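Local coordinates for protein iron transport multicopper oxidase FET3 (Saccharomyces cerevisiae, PDB 1ZPU) that oxidises Fe(2+) to Fe(3+) at the yeast cell surface, reducing O2 to water with four bound copper ions, for high-affinity iron uptake, at residues Asn67-Ser71 with Ser489-Ser493; Leu297-Tyr301 with Thr403-Asp407; Phe336-Thr342 with Ser367-Thr371. All blocks are in the same frame, centred on the assembly; numbering follows the deposited sequence.

Interaction 1: Asn67-Ser71 with Ser489-Ser493. With NAG (2-acetamido-2-deoxy-beta-D-glucopyranose), chain B.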
loop_
_atom_site.group_PDB
_atom_site.type_symbol
_atom_site.label_atom_id
_atom_site.label_comp_id
_atom_site.label_asym_id
_atom_site.label_seq_id
_atom_site.Cartn_x
_atom_site.Cartn_y
_atom_site.Cartn_z
ATOM N N ASN A 67 -5.627 -2.188 16.057
ATOM C CA ASN A 67 -6.662 -1.732 16.986
ATOM C C ASN A 67 -6.123 -1.701 18.403
ATOM O O ASN A 67 -5.791 -2.740 18.957
ATOM C CB ASN A 67 -7.873 -2.664 16.893
ATOM C CG ASN A 67 -9.164 -2.011 17.339
ATOM O OD1 ASN A 67 -9.192 -1.248 18.301
ATOM N ND2 ASN A 67 -10.252 -2.339 16.649
ATOM N N GLY A 68 -6.011 -0.507 18.974
ATOM C CA GLY A 68 -5.492 -0.344 20.332
ATOM C C GLY A 68 -3.979 -0.237 20.434
ATOM O O GLY A 68 -3.450 0.011 21.518
ATOM N N THR A 69 -3.282 -0.412 19.313
ATOM C CA THR A 69 -1.824 -0.370 19.283
ATOM C C THR A 69 -1.298 0.440 18.092
ATOM O O THR A 69 -0.433 -0.030 17.351
ATOM C CB THR A 69 -1.220 -1.793 19.213
ATOM O OG1 THR A 69 -1.811 -2.519 18.125
ATOM C CG2 THR A 69 -1.433 -2.555 20.511
ATOM N N ALA A 70 -1.821 1.658 17.915
ATOM C CA ALA A 70 -1.406 2.582 16.830
ATOM C C ALA A 70 0.108 2.771 16.722
ATOM O O ALA A 70 0.654 2.910 15.638
ATOM C CB ALA A 70 -2.083 3.938 16.994
ATOM N N SER A 71 0.775 2.784 17.861
ATOM C CA SER A 71 2.225 2.869 17.945
ATOM C C SER A 71 2.952 1.861 17.040
ATOM O O SER A 71 4.125 2.031 16.719
ATOM C CB SER A 71 2.625 2.657 19.413
ATOM O OG SER A 71 3.934 2.148 19.520
ATOM N N SER A 489 -3.269 0.224 26.444
ATOM C CA SER A 489 -2.511 -0.476 25.397
ATOM C C SER A 489 -1.838 0.458 24.382
ATOM O O SER A 489 -0.973 0.044 23.604
ATOM C CB SER A 489 -3.442 -1.441 24.641
ATOM O OG SER A 489 -4.531 -0.757 24.030
ATOM N N GLN A 490 -2.249 1.718 24.402
ATOM C CA GLN A 490 -1.842 2.686 23.407
ATOM C C GLN A 490 -0.597 3.468 23.834
ATOM O O GLN A 490 0.087 4.054 22.993
ATOM C CB GLN A 490 -3.011 3.623 23.147
ATOM C CG GLN A 490 -3.012 4.250 21.797
ATOM C CD GLN A 490 -3.285 3.265 20.691
ATOM O OE1 GLN A 490 -2.361 2.812 20.021
ATOM N NE2 GLN A 490 -4.555 2.927 20.491
ATOM N N GLN A 491 -0.306 3.463 25.136
ATOM C CA GLN A 491 0.847 4.190 25.683
ATOM C C GLN A 491 2.160 3.666 25.106
ATOM O O GLN A 491 2.315 2.469 24.899
ATOM C CB GLN A 491 0.866 4.155 27.224
ATOM C CG GLN A 491 -0.384 4.735 27.942
ATOM C CD GLN A 491 -0.783 6.129 27.435
ATOM O OE1 GLN A 491 -0.141 7.130 27.765
ATOM N NE2 GLN A 491 -1.853 6.191 26.633
ATOM N N LEU A 492 3.093 4.575 24.833
ATOM C CA LEU A 492 4.366 4.227 24.205
ATOM C C LEU A 492 5.270 3.449 25.147
ATOM O O LEU A 492 5.416 3.797 26.318
ATOM C CB LEU A 492 5.098 5.469 23.678
ATOM C CG LEU A 492 4.334 6.342 22.680
ATOM C CD1 LEU A 492 4.931 7.738 22.596
ATOM C CD2 LEU A 492 4.246 5.703 21.304
ATOM N N SER A 493 5.870 2.393 24.613
ATOM C CA SER A 493 6.786 1.526 25.342
ATOM C C SER A 493 8.145 2.190 25.548
ATOM O O SER A 493 8.481 3.161 24.863
ATOM C CB SER A 493 6.985 0.230 24.561
ATOM O OG SER A 493 7.525 0.496 23.279
HETATM C C1 NAG B . -11.482 -1.916 17.281
HETATM C C2 NAG B . -12.406 -2.293 16.122
HETATM C C3 NAG B . -13.879 -2.097 16.470
HETATM C C4 NAG B . -14.219 -2.778 17.803
HETATM C C5 NAG B . -13.173 -2.396 18.867
HETATM C C6 NAG B . -13.409 -3.114 20.189
HETATM C C7 NAG B . -11.564 -2.208 13.835
HETATM C C8 NAG B . -11.085 -1.331 12.715
HETATM N N2 NAG B . -12.066 -1.572 14.907
HETATM O O3 NAG B . -14.650 -2.662 15.437
HETATM O O4 NAG B . -15.553 -2.495 18.211
HETATM O O5 NAG B . -11.858 -2.695 18.406
HETATM O O6 NAG B . -13.282 -4.504 19.986
HETATM O O7 NAG B . -11.478 -3.441 13.733
#
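G68 to S71 and S489 to L492 run in nearly the same direction, their end-to-end vectors only 14° apart. The CA atoms of T69 and Q490 lie 5.1 Å apart, and the chains have diverged to 6.8 Å between the CA atoms of S71 and L492. Neither piece is regular strand, and both hydrogen bonds between them join a side chain of 489-493 to the backbone of 67-71. G68 has a positive phi (86°), where a side chain would press on the carbonyl oxygen of N67; one here would also crowd S489 OG. That hydroxyl donates to G68 O (2.8 Å), tilted somewhat out of the carbonyl plane. Q490 is the other polar link: CG stands anti to the backbone N (chi1 -154°) and the chain then bends at chi2, which folds the amide back against G68, T69 and A70. Its OE1 accepts from A70 N at 2.5 Å, a length that at this resolution is doubtful in detail. NE2 of the same amide lies 3.2 Å from G68 C, but its angle to G68 O is too poor for a bond. The contact fastens a loop of the first plastocyanin-like (cupredoxin) domain, between strands 60-62 and 88-94, to the connector of helices 481-486 and 494-502 near the C-terminus; the C81-C500 disulfide ties the same two regions. Beyond the amide the chemistry turns apolar, with L492 CD2 meeting S71 CB at 3.9 Å, while helix 348-352 touches both residues through M350 and L349. A70 O accepts from T79 OG1, and the A70 side chain is about 9 Å from that of H397, a ligand of the type 3 copper site. At the outer end, N67 ND2 is bonded covalently to C1 of an N-acetylglucosamine, which hydrogen-bonds Y97 OH.

Interaction 2: Leu297-Tyr301 with Thr403-Asp407. With NAG (2-acetamido-2-deoxy-beta-D-glucopyranose), chain I; NAG (2-acetamido-2-deoxy-beta-D-glucopyranose), chain C.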
loop_
_atom_site.group_PDB
_atom_site.type_symbol
_atom_site.label_atom_id
_atom_site.label_comp_id
_atom_site.label_asym_id
_atom_site.label_seq_id
_atom_site.Cartn_x
_atom_site.Cartn_y
_atom_site.Cartn_z
ATOM N N LEU A 297 -11.487 -8.043 -14.403
ATOM C CA LEU A 297 -12.476 -7.847 -13.347
ATOM C C LEU A 297 -12.440 -6.443 -12.731
ATOM O O LEU A 297 -11.399 -5.971 -12.308
ATOM C CB LEU A 297 -12.249 -8.876 -12.241
ATOM C CG LEU A 297 -13.087 -8.760 -10.972
ATOM C CD1 LEU A 297 -14.501 -9.257 -11.252
ATOM C CD2 LEU A 297 -12.415 -9.565 -9.883
ATOM N N ASP A 298 -13.597 -5.785 -12.689
ATOM C CA ASP A 298 -13.734 -4.525 -11.953
ATOM C C ASP A 298 -14.115 -4.857 -10.513
ATOM O O ASP A 298 -15.256 -5.239 -10.226
ATOM C CB ASP A 298 -14.766 -3.582 -12.601
ATOM C CG ASP A 298 -14.785 -2.197 -11.954
ATOM O OD1 ASP A 298 -14.215 -2.040 -10.846
ATOM O OD2 ASP A 298 -15.377 -1.262 -12.541
ATOM N N ASP A 299 -13.142 -4.713 -9.620
ATOM C CA ASP A 299 -13.292 -5.080 -8.223
ATOM C C ASP A 299 -14.407 -4.323 -7.514
ATOM O O ASP A 299 -14.835 -4.734 -6.440
ATOM C CB ASP A 299 -11.972 -4.913 -7.481
ATOM C CG ASP A 299 -11.396 -3.509 -7.613
ATOM O OD1 ASP A 299 -11.434 -2.948 -8.733
ATOM O OD2 ASP A 299 -10.888 -2.962 -6.609
ATOM N N PHE A 300 -14.889 -3.235 -8.115
ATOM C CA PHE A 300 -16.006 -2.462 -7.554
ATOM C C PHE A 300 -17.264 -3.331 -7.353
ATOM O O PHE A 300 -18.045 -3.097 -6.423
ATOM C CB PHE A 300 -16.308 -1.243 -8.440
ATOM C CG PHE A 300 -17.465 -0.401 -7.962
ATOM C CD1 PHE A 300 -17.245 0.722 -7.170
ATOM C CD2 PHE A 300 -18.780 -0.720 -8.315
ATOM C CE1 PHE A 300 -18.321 1.509 -6.717
ATOM C CE2 PHE A 300 -19.845 0.045 -7.860
ATOM C CZ PHE A 300 -19.613 1.167 -7.060
ATOM N N TYR A 301 -17.451 -4.334 -8.209
ATOM C CA TYR A 301 -18.655 -5.162 -8.170
ATOM C C TYR A 301 -18.502 -6.446 -7.348
ATOM O O TYR A 301 -19.441 -7.247 -7.259
ATOM C CB TYR A 301 -19.123 -5.470 -9.594
ATOM C CG TYR A 301 -19.577 -4.240 -10.353
ATOM C CD1 TYR A 301 -18.733 -3.611 -11.274
ATOM C CD2 TYR A 301 -20.846 -3.703 -10.151
ATOM C CE1 TYR A 301 -19.142 -2.481 -11.972
ATOM C CE2 TYR A 301 -21.264 -2.577 -10.839
ATOM C CZ TYR A 301 -20.407 -1.972 -11.747
ATOM O OH TYR A 301 -20.829 -0.855 -12.430
ATOM N N THR A 403 -16.325 0.992 -0.751
ATOM C CA THR A 403 -16.212 1.702 -2.015
ATOM C C THR A 403 -17.598 1.912 -2.574
ATOM O O THR A 403 -18.226 0.968 -3.061
ATOM C CB THR A 403 -15.407 0.892 -3.040
ATOM O OG1 THR A 403 -14.138 0.526 -2.480
ATOM C CG2 THR A 403 -15.172 1.713 -4.289
ATOM N N ILE A 404 -18.084 3.144 -2.512
ATOM C CA ILE A 404 -19.467 3.421 -2.924
ATOM C C ILE A 404 -19.593 4.083 -4.307
ATOM O O ILE A 404 -20.639 3.979 -4.956
ATOM C CB ILE A 404 -20.249 4.203 -1.851
ATOM C CG1 ILE A 404 -19.714 5.622 -1.721
ATOM C CG2 ILE A 404 -20.174 3.485 -0.509
ATOM C CD1 ILE A 404 -20.687 6.546 -1.083
ATOM N N GLN A 405 -18.536 4.768 -4.744
ATOM C CA GLN A 405 -18.415 5.232 -6.137
ATOM C C GLN A 405 -16.965 5.255 -6.593
ATOM O O GLN A 405 -16.076 5.657 -5.845
ATOM C CB GLN A 405 -19.043 6.619 -6.361
ATOM C CG GLN A 405 -18.740 7.193 -7.757
ATOM C CD GLN A 405 -19.655 8.332 -8.183
ATOM O OE1 GLN A 405 -20.885 8.199 -8.199
ATOM N NE2 GLN A 405 -19.051 9.451 -8.565
ATOM N N ARG A 406 -16.742 4.806 -7.824
ATOM C CA ARG A 406 -15.458 4.935 -8.479
ATOM C C ARG A 406 -15.690 5.143 -9.972
ATOM O O ARG A 406 -15.828 4.180 -10.733
ATOM C CB ARG A 406 -14.603 3.697 -8.244
ATOM C CG ARG A 406 -13.239 3.825 -8.890
ATOM C CD ARG A 406 -12.925 2.600 -9.686
ATOM N NE ARG A 406 -11.862 1.880 -9.033
ATOM C CZ ARG A 406 -11.763 0.561 -8.971
ATOM N NH1 ARG A 406 -12.688 -0.210 -9.530
ATOM N NH2 ARG A 406 -10.716 0.021 -8.329
ATOM N N ASP A 407 -15.716 6.405 -10.384
ATOM C CA ASP A 407 -16.160 6.783 -11.727
ATOM C C ASP A 407 -15.228 6.250 -12.838
ATOM O O ASP A 407 -14.105 5.814 -12.562
ATOM C CB ASP A 407 -16.343 8.311 -11.791
ATOM C CG ASP A 407 -17.401 8.750 -12.800
ATOM O OD1 ASP A 407 -17.952 7.909 -13.541
ATOM O OD2 ASP A 407 -17.682 9.967 -12.857
HETATM C C1 NAG I . -18.735 -10.539 -10.818
HETATM C C2 NAG I . -19.843 -10.098 -9.869
HETATM C C3 NAG I . -20.977 -9.351 -10.602
HETATM C C4 NAG I . -20.597 -8.497 -11.823
HETATM C C5 NAG I . -19.230 -8.868 -12.424
HETATM C C6 NAG I . -18.548 -7.672 -13.079
HETATM C C7 NAG I . -20.092 -11.622 -7.887
HETATM C C8 NAG I . -19.020 -10.910 -7.092
HETATM N N2 NAG I . -20.353 -11.264 -9.157
HETATM O O3 NAG I . -21.642 -8.494 -9.700
HETATM O O4 NAG I . -21.664 -8.671 -12.753
HETATM O O5 NAG I . -18.326 -9.345 -11.445
HETATM O O6 NAG I . -17.146 -7.852 -13.092
HETATM O O7 NAG I . -20.722 -12.534 -7.351
HETATM C C1 NAG C . -22.022 -7.584 -13.672
HETATM C C2 NAG C . -23.529 -7.212 -13.609
HETATM C C3 NAG C . -23.772 -5.792 -13.037
HETATM C C4 NAG C . -22.850 -4.712 -13.629
HETATM C C5 NAG C . -21.721 -5.371 -14.426
HETATM C C6 NAG C . -20.612 -4.415 -14.867
HETATM C C7 NAG C . -24.992 -8.314 -15.370
HETATM C C8 NAG C . -24.599 -8.973 -16.708
HETATM N N2 NAG C . -24.178 -7.332 -14.930
HETATM O O3 NAG C . -23.617 -5.787 -11.631
HETATM O O4 NAG C . -23.601 -3.829 -14.434
HETATM O O5 NAG C . -21.200 -6.420 -13.627
HETATM O O6 NAG C . -19.829 -5.048 -15.863
HETATM O O7 NAG C . -26.026 -8.684 -14.768
#
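F300 and R406 bury the most area here, 97 and 80 Å², with D299 next. They join an Asx turn running into a 3-10 segment, in the loop between strands 271-277 and 316-326, to strand 401-406 of the third cupredoxin domain, at a classic beta bulge where I404 and Q405 both face V448. F300 holds its ring anti to the backbone N (chi1 179°), which extends it to the strand. CD1 meets T403 CG2 at 3.7 Å, and the ring edge points at the backbone, with CZ 3.7 Å from I404 O. F300 CD2 sits over the centre of the Y301 ring, whose opposite face takes C6 of a glycan N-acetylglucosamine.

R406 runs antiparallel alongside F300, its NH1 3.9 Å from F300 CB, and its chain bends at chi2 and chi3 before the guanidinium reaches two carboxylates. NH1 forms a salt bridge with D298 OD1 at 2.7 Å, the two planes 32° apart. NH1 and NH2 also converge end-on on D299 OD1, which lies in the guanidinium plane; NH2 reaches the syn lone pair at 3.1 Å, whereas NH1 comes from above the carboxylate plane. NH2 to D299 OD2 is a weak bond. The second oxygens have their own arginines, R436 for D299 OD2 and R442 for D298 OD2, so three arginines gather round the two carboxylates, D299 buried and D298 partly exposed, and are likely to keep them ionised. R406 NE donates to Y440 O, and the guanidinium makes a cation-pi contact with the Y440 ring. Its side chain is about 10 Å from that of H392, a type 1 copper ligand. D298 OD1 is doubly used: besides its salt bridge to R406 NH1, it accepts from F300 N (3.1 Å, N-H...O 162°), which closes the Asx turn.

Interaction 3: Phe336-Thr342 with Ser367-Thr371. With NAG (2-acetamido-2-deoxy-beta-D-glucopyranose), chain D.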
loop_
_atom_site.group_PDB
_atom_site.type_symbol
_atom_site.label_atom_id
_atom_site.label_comp_id
_atom_site.label_asym_id
_atom_site.label_seq_id
_atom_site.Cartn_x
_atom_site.Cartn_y
_atom_site.Cartn_z
ATOM N N PHE A 336 -2.772 17.168 -2.127
ATOM C CA PHE A 336 -4.163 16.996 -1.748
ATOM C C PHE A 336 -4.682 18.411 -1.502
ATOM O O PHE A 336 -4.166 19.116 -0.630
ATOM C CB PHE A 336 -4.311 16.129 -0.488
ATOM C CG PHE A 336 -4.443 14.636 -0.759
ATOM C CD1 PHE A 336 -3.801 13.713 0.066
ATOM C CD2 PHE A 336 -5.216 14.155 -1.820
ATOM C CE1 PHE A 336 -3.917 12.338 -0.159
ATOM C CE2 PHE A 336 -5.345 12.778 -2.061
ATOM C CZ PHE A 336 -4.695 11.867 -1.228
ATOM N N ASN A 337 -5.684 18.827 -2.278
ATOM C CA ASN A 337 -6.086 20.235 -2.349
ATOM C C ASN A 337 -4.867 21.107 -2.593
ATOM O O ASN A 337 -4.204 20.952 -3.619
ATOM C CB ASN A 337 -6.849 20.674 -1.100
ATOM C CG ASN A 337 -8.126 19.878 -0.891
ATOM O OD1 ASN A 337 -8.806 19.502 -1.854
ATOM N ND2 ASN A 337 -8.457 19.611 0.375
ATOM N N ASN A 338 -4.542 21.984 -1.649
ATOM C CA ASN A 338 -3.383 22.855 -1.815
ATOM C C ASN A 338 -2.202 22.504 -0.913
ATOM O O ASN A 338 -1.338 23.345 -0.661
ATOM C CB ASN A 338 -3.783 24.321 -1.639
ATOM C CG ASN A 338 -4.278 24.639 -0.228
ATOM O OD1 ASN A 338 -4.543 23.739 0.581
ATOM N ND2 ASN A 338 -4.432 25.941 0.057
ATOM N N ILE A 339 -2.160 21.253 -0.450
ATOM C CA ILE A 339 -1.151 20.799 0.516
ATOM C C ILE A 339 -0.352 19.589 0.020
ATOM O O ILE A 339 -0.930 18.594 -0.420
ATOM C CB ILE A 339 -1.811 20.480 1.893
ATOM C CG1 ILE A 339 -2.475 21.740 2.466
ATOM C CG2 ILE A 339 -0.795 19.917 2.886
ATOM C CD1 ILE A 339 -3.295 21.509 3.716
ATOM N N THR A 340 0.976 19.705 0.070
ATOM C CA THR A 340 1.885 18.566 -0.054
ATOM C C THR A 340 2.225 18.155 1.356
ATOM O O THR A 340 2.612 19.007 2.164
ATOM C CB THR A 340 3.243 18.965 -0.636
ATOM O OG1 THR A 340 3.098 20.051 -1.560
ATOM C CG2 THR A 340 3.933 17.768 -1.275
ATOM N N TYR A 341 2.117 16.865 1.658
ATOM C CA TYR A 341 2.467 16.397 2.989
ATOM C C TYR A 341 3.913 16.734 3.328
ATOM O O TYR A 341 4.840 16.358 2.605
ATOM C CB TYR A 341 2.229 14.901 3.170
ATOM C CG TYR A 341 2.732 14.438 4.514
ATOM C CD1 TYR A 341 2.024 14.727 5.676
ATOM C CD2 TYR A 341 3.942 13.757 4.633
ATOM C CE1 TYR A 341 2.494 14.323 6.928
ATOM C CE2 TYR A 341 4.418 13.351 5.878
ATOM C CZ TYR A 341 3.687 13.634 7.016
ATOM O OH TYR A 341 4.146 13.238 8.244
ATOM N N THR A 342 4.089 17.454 4.429
ATOM C CA THR A 342 5.406 17.796 4.920
ATOM C C THR A 342 5.497 17.345 6.370
ATOM O O THR A 342 4.813 17.886 7.229
ATOM C CB THR A 342 5.662 19.298 4.803
ATOM O OG1 THR A 342 5.012 19.807 3.628
ATOM C CG2 THR A 342 7.148 19.564 4.720
ATOM N N SER A 367 -0.154 22.857 10.062
ATOM C CA SER A 367 -0.883 23.351 8.899
ATOM C C SER A 367 -0.453 22.652 7.606
ATOM O O SER A 367 -1.226 22.587 6.644
ATOM C CB SER A 367 -0.662 24.850 8.754
ATOM O OG SER A 367 0.721 25.141 8.784
ATOM N N ASN A 368 0.777 22.136 7.589
ATOM C CA ASN A 368 1.353 21.571 6.373
ATOM C C ASN A 368 1.443 20.050 6.452
ATOM O O ASN A 368 2.266 19.391 5.802
ATOM C CB ASN A 368 2.724 22.181 6.098
ATOM C CG ASN A 368 2.938 22.471 4.638
ATOM O OD1 ASN A 368 3.491 23.503 4.292
ATOM N ND2 ASN A 368 2.481 21.574 3.767
ATOM N N THR A 369 0.544 19.502 7.245
ATOM C CA THR A 369 0.614 18.127 7.643
ATOM C C THR A 369 -0.643 17.413 7.133
ATOM O O THR A 369 -0.699 16.183 7.067
ATOM C CB THR A 369 0.738 18.110 9.165
ATOM O OG1 THR A 369 1.646 17.087 9.572
ATOM C CG2 THR A 369 -0.617 17.994 9.838
ATOM N N HIS A 370 -1.614 18.228 6.719
ATOM C CA HIS A 370 -2.948 17.802 6.282
ATOM C C HIS A 370 -3.623 16.833 7.240
ATOM O O HIS A 370 -3.961 15.703 6.853
ATOM C CB HIS A 370 -2.945 17.216 4.872
ATOM C CG HIS A 370 -4.061 17.731 4.021
ATOM N ND1 HIS A 370 -4.058 17.634 2.646
ATOM C CD2 HIS A 370 -5.199 18.389 4.353
ATOM C CE1 HIS A 370 -5.157 18.193 2.170
ATOM N NE2 HIS A 370 -5.863 18.662 3.184
ATOM N N THR A 371 -3.818 17.287 8.479
ATOM C CA THR A 371 -4.415 16.449 9.511
ATOM C C THR A 371 -5.892 16.744 9.695
ATOM O O THR A 371 -6.299 17.898 9.741
ATOM C CB THR A 371 -3.654 16.545 10.854
ATOM O OG1 THR A 371 -2.472 15.740 10.785
ATOM C CG2 THR A 371 -4.490 16.028 11.993
HETATM C C1 NAG D . -4.002 26.303 1.385
HETATM C C2 NAG D . -2.853 26.985 2.126
HETATM C C3 NAG D . -3.356 27.789 3.339
HETATM C C4 NAG D . -4.805 28.255 3.202
HETATM C C5 NAG D . -5.744 27.092 2.856
HETATM C C6 NAG D . -6.867 27.486 1.897
HETATM C C7 NAG D . -0.661 26.178 2.899
HETATM C C8 NAG D . -0.352 26.475 4.350
HETATM N N2 NAG D . -1.931 25.948 2.558
HETATM O O3 NAG D . -2.523 28.907 3.575
HETATM O O4 NAG D . -5.211 28.821 4.425
HETATM O O5 NAG D . -5.021 25.992 2.316
HETATM O O6 NAG D . -7.509 28.644 2.378
HETATM O O7 NAG D . 0.242 26.147 2.068
#
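I339 carries CG1 beside its backbone N (chi1 -61°) and extends fully beyond it (chi2 173°), which brings CD1 over the imidazole of H370. The result is a CH-pi contact: CD1 stands 3.8 Å from the H370 ring centroid and only 11° off the ring normal. Another flank of the imidazole is lined by F336, whose CB approaches H370 CE1 to 3.5 Å. At the ring edge N337 ND2 lies 3.9 Å from H370 NE2, the amide steeply inclined to the ring; this is contact alone, and the amide is held elsewhere, ND2 bonding weakly to T319 O and OD1 accepting from D321 N. The wall around the ring is shaped by a type II' beta turn from F336 to I339, closed by backbone bonds in both directions. With an alanine here in place of H370, the CD1 methyl of I339 would probably lose the face it rests on, and a gap would be likely to open beside F336 CB.

Farther along, the chains are linked by T342 N donating to N368 O at 3.0 Å, nearly in line with the carbonyl bond. T342 OG1 donates to T340 O at 2.9 Å, from above that carbonyl's plane. N368 ND2 lies close to both oxygens at poor angles, while its OD1 accepts from E524 N. The edge of the Y341 ring faces T369 O, with CD1 3.4 Å from that oxygen. N338, on the turn, bears an N-acetylglucosamine on ND2.

The turn leaves strand 332-336 and H370 leads into strand 371-374, outermost strands of the two sheets of the third cupredoxin domain. Strand 474-479 contacts both F336 and H370 through L475, and F336 also packs on V320 and V322 of strand 316-326, its side chain about 5 Å from that of the type 3 copper ligand H462.

The three contacts are separate, with no atoms shared and nearest approaches of about 13 to 19 Å. Interactions 2 and 3 are mostly buried, whereas interaction 1 is only partly so and lies farthest from the chain centre. Their reach along the sequence differs: interaction 1 spans 418 residues, interaction 2 spans 102, and interaction 3 closes a local 25-residue excursion that includes helix 348-352. That helix also touches interaction 1. Interactions 2 and 3 both use the third cupredoxin domain, at different strands. Chemistry follows place: uncharged side chains bonded to backbone in the first, a largely buried ionic network in the second, and CH-pi packing with one backbone bond in the third.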